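Local coordinates for endoglucanase A (Clostridium acetobutylicum, PDB 3IK2), which probably hydrolyses internal beta-1,4-glucosidic bonds of cellulose, as a glycoside hydrolase family 44 endoglucanase with a TIM-like barrel, at residues 309-313 / 329-333. Sequence-based numbering, arbitrary orientation.
Sequences SLWDS and LPLIP
L331 N and I332 N, the first two amides of helix 331-342, are taken up by consecutive carbonyls of the 309-313 loop. L331 N donates to S309 O at 2.8 Å, in the carbonyl plane and nearly straight (163° at the hydrogen). I332 N donates to L310 O, also at 2.8 Å, from a position tilted 22° off that carbonyl plane. Since P333 has no amide hydrogen to offer, its CD simply packs against L310 O at 3.2 Å.

The ring of P330, at the N-cap position with a cis peptide bond before it, can be followed atom by atom along the facing backbone. CB lies 3.4 Å from W311 C and almost as near D312 N; CG moves on to W311 O, and CD ends 3.9 Å from S313 CA, with S313 CB beside it. The ring thus spans the curve of the loop from W311 to S313.

On the apolar side, the L310 rotamer (chi1 -64°) sets CG beside the backbone N, from where the CD2 branch reaches L331 CD2 at 4.2 Å. L310 CB, though its bond points away from 329-333, still touches I332 CD1 at 4.1 Å, while V373 of helix 361-376 touches both L310 and I332. W278 of strand 273-278 packs on L310 and L331, placing the contact against the barrel. S309 OG hydrogen-bonds E317, while the D312 carboxylate forms a salt bridge with R308 and a hydrogen bond with T314 OG1.

The arrangement is a helix start with cis-P330 at the N-cap and its first-turn amides bonded by loop carbonyls, here on the helix that leads into barrel strand 347-353 of the TIM-like fold.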
ATOM      1  N   SER A 309       6.822   1.858 -14.460  1.00  8.63           N
ATOM      2  CA  SER A 309       8.087   1.467 -13.775  1.00  9.41           C
ATOM      3  C   SER A 309       7.929   0.306 -12.789  1.00  9.24           C
ATOM      4  O   SER A 309       8.909  -0.286 -12.340  1.00  9.41           O
ATOM      5  CB  SER A 309       8.755   2.664 -13.098  1.00  8.90           C
ATOM      6  OG  SER A 309       9.148   3.618 -14.086  1.00 12.40           O
ATOM      7  N   LEU A 310       6.684  -0.007 -12.434  1.00  9.13           N
ATOM      8  CA  LEU A 310       6.421  -1.157 -11.572  1.00  8.55           C
ATOM      9  C   LEU A 310       6.501  -2.502 -12.321  1.00  8.74           C
ATOM     10  O   LEU A 310       6.770  -3.511 -11.709  1.00  9.27           O
ATOM     11  CB  LEU A 310       5.037  -1.008 -10.930  1.00  8.66           C
ATOM     12  CG  LEU A 310       4.763   0.137  -9.971  1.00  6.67           C
ATOM     13  CD1 LEU A 310       3.249   0.258  -9.675  1.00  2.00           C
ATOM     14  CD2 LEU A 310       5.565  -0.112  -8.694  1.00  6.12           C
ATOM     15  N   TRP A 311       6.269  -2.522 -13.633  1.00  8.75           N
ATOM     16  CA  TRP A 311       6.078  -3.813 -14.337  1.00  9.60           C
ATOM     17  C   TRP A 311       6.728  -3.966 -15.738  1.00  9.33           C
ATOM     18  O   TRP A 311       6.946  -5.085 -16.159  1.00 10.35           O
ATOM     19  CB  TRP A 311       4.576  -4.135 -14.459  1.00  8.71           C
ATOM     20  CG  TRP A 311       3.843  -3.214 -15.442  1.00  9.56           C
ATOM     21  CD1 TRP A 311       3.186  -2.044 -15.142  1.00  9.52           C
ATOM     22  CD2 TRP A 311       3.712  -3.388 -16.862  1.00  7.77           C
ATOM     23  NE1 TRP A 311       2.659  -1.489 -16.279  1.00  7.60           N
ATOM     24  CE2 TRP A 311       2.973  -2.292 -17.351  1.00  9.37           C
ATOM     25  CE3 TRP A 311       4.136  -4.375 -17.769  1.00  9.60           C
ATOM     26  CZ2 TRP A 311       2.643  -2.155 -18.719  1.00  9.88           C
ATOM     27  CZ3 TRP A 311       3.832  -4.226 -19.138  1.00  8.64           C
ATOM     28  CH2 TRP A 311       3.093  -3.127 -19.591  1.00  8.96           C
ATOM     29  N   ASP A 312       7.012  -2.855 -16.422  1.00  8.74           N
ATOM     30  CA  ASP A 312       7.320  -2.793 -17.875  1.00  9.34           C
ATOM     31  C   ASP A 312       8.826  -2.594 -18.140  1.00  9.75           C
ATOM     32  O   ASP A 312       9.362  -1.515 -17.905  1.00 10.64           O
ATOM     33  CB  ASP A 312       6.499  -1.629 -18.485  1.00  8.79           C
ATOM     34  CG  ASP A 312       6.740  -1.404 -19.981  1.00 10.16           C
ATOM     35  OD1 ASP A 312       7.339  -2.255 -20.648  1.00 10.44           O
ATOM     36  OD2 ASP A 312       6.316  -0.338 -20.493  1.00 12.55           O
ATOM     37  N   SER A 313       9.494  -3.617 -18.654  1.00 10.14           N
ATOM     38  CA  SER A 313      10.938  -3.574 -18.886  1.00 11.15           C
ATOM     39  C   SER A 313      11.339  -2.678 -20.051  1.00 11.24           C
ATOM     40  O   SER A 313      12.506  -2.342 -20.224  1.00 11.74           O
ATOM     41  CB  SER A 313      11.508  -4.987 -19.069  1.00 11.82           C
ATOM     42  OG  SER A 313      11.193  -5.504 -20.350  1.00 11.63           O
ATOM     43  N   LEU A 329      14.721  -1.903 -11.879  1.00 11.82           N
ATOM     44  CA  LEU A 329      13.452  -1.635 -12.552  1.00 11.41           C
ATOM     45  C   LEU A 329      13.284  -2.588 -13.759  1.00 11.81           C
ATOM     46  O   LEU A 329      14.263  -2.930 -14.401  1.00 12.65           O
ATOM     47  CB  LEU A 329      13.367  -0.170 -12.987  1.00 10.92           C
ATOM     48  CG  LEU A 329      13.310   0.892 -11.875  1.00 10.97           C
ATOM     49  CD1 LEU A 329      13.193   2.360 -12.458  1.00  7.16           C
ATOM     50  CD2 LEU A 329      12.193   0.609 -10.836  1.00  9.45           C
ATOM     51  N   PRO A 330      12.049  -3.045 -14.054  1.00 10.90           N
ATOM     52  CA  PRO A 330      10.800  -2.676 -13.395  1.00  9.84           C
ATOM     53  C   PRO A 330      10.718  -3.225 -11.972  1.00  8.74           C
ATOM     54  O   PRO A 330      11.180  -4.323 -11.722  1.00  7.37           O
ATOM     55  CB  PRO A 330       9.736  -3.310 -14.304  1.00  9.55           C
ATOM     56  CG  PRO A 330      10.416  -4.529 -14.866  1.00  8.97           C
ATOM     57  CD  PRO A 330      11.811  -3.993 -15.158  1.00 10.80           C
ATOM     58  N   LEU A 331      10.113  -2.462 -11.055  1.00  8.12           N
ATOM     59  CA  LEU A 331      10.169  -2.813  -9.626  1.00  7.61           C
ATOM     60  C   LEU A 331       9.573  -4.171  -9.221  1.00  7.83           C
ATOM     61  O   LEU A 331      10.222  -4.936  -8.477  1.00  7.00           O
ATOM     62  CB  LEU A 331       9.590  -1.689  -8.724  1.00  7.75           C
ATOM     63  CG  LEU A 331       9.793  -1.833  -7.196  1.00  8.17           C
ATOM     64  CD1 LEU A 331      11.290  -1.805  -6.768  1.00  7.17           C
ATOM     65  CD2 LEU A 331       8.984  -0.777  -6.431  1.00  7.57           C
ATOM     66  N   ILE A 332       8.341  -4.464  -9.646  1.00  7.40           N
ATOM     67  CA  ILE A 332       7.712  -5.686  -9.157  1.00  8.61           C
ATOM     68  C   ILE A 332       8.398  -6.991  -9.640  1.00  8.22           C
ATOM     69  O   ILE A 332       8.618  -7.883  -8.823  1.00  7.78           O
ATOM     70  CB  ILE A 332       6.149  -5.713  -9.361  1.00  8.84           C
ATOM     71  CG1 ILE A 332       5.483  -4.607  -8.525  1.00  9.38           C
ATOM     72  CG2 ILE A 332       5.575  -7.115  -8.995  1.00  8.71           C
ATOM     73  CD1 ILE A 332       3.961  -4.390  -8.842  1.00  8.68           C
ATOM     74  N   PRO A 333       8.720  -7.114 -10.959  1.00  7.77           N
ATOM     75  CA  PRO A 333       9.503  -8.294 -11.388  1.00  8.51           C
ATOM     76  C   PRO A 333      10.857  -8.478 -10.659  1.00  9.05           C
ATOM     77  O   PRO A 333      11.260  -9.600 -10.385  1.00  9.65           O
ATOM     78  CB  PRO A 333       9.706  -8.047 -12.903  1.00  9.04           C
ATOM     79  CG  PRO A 333       8.447  -7.283 -13.307  1.00  7.46           C
ATOM     80  CD  PRO A 333       8.299  -6.300 -12.121  1.00  7.06           C
TER
HETATM   81  O   HOH W   1      13.096  -1.178 -17.168  1.00 25.29           O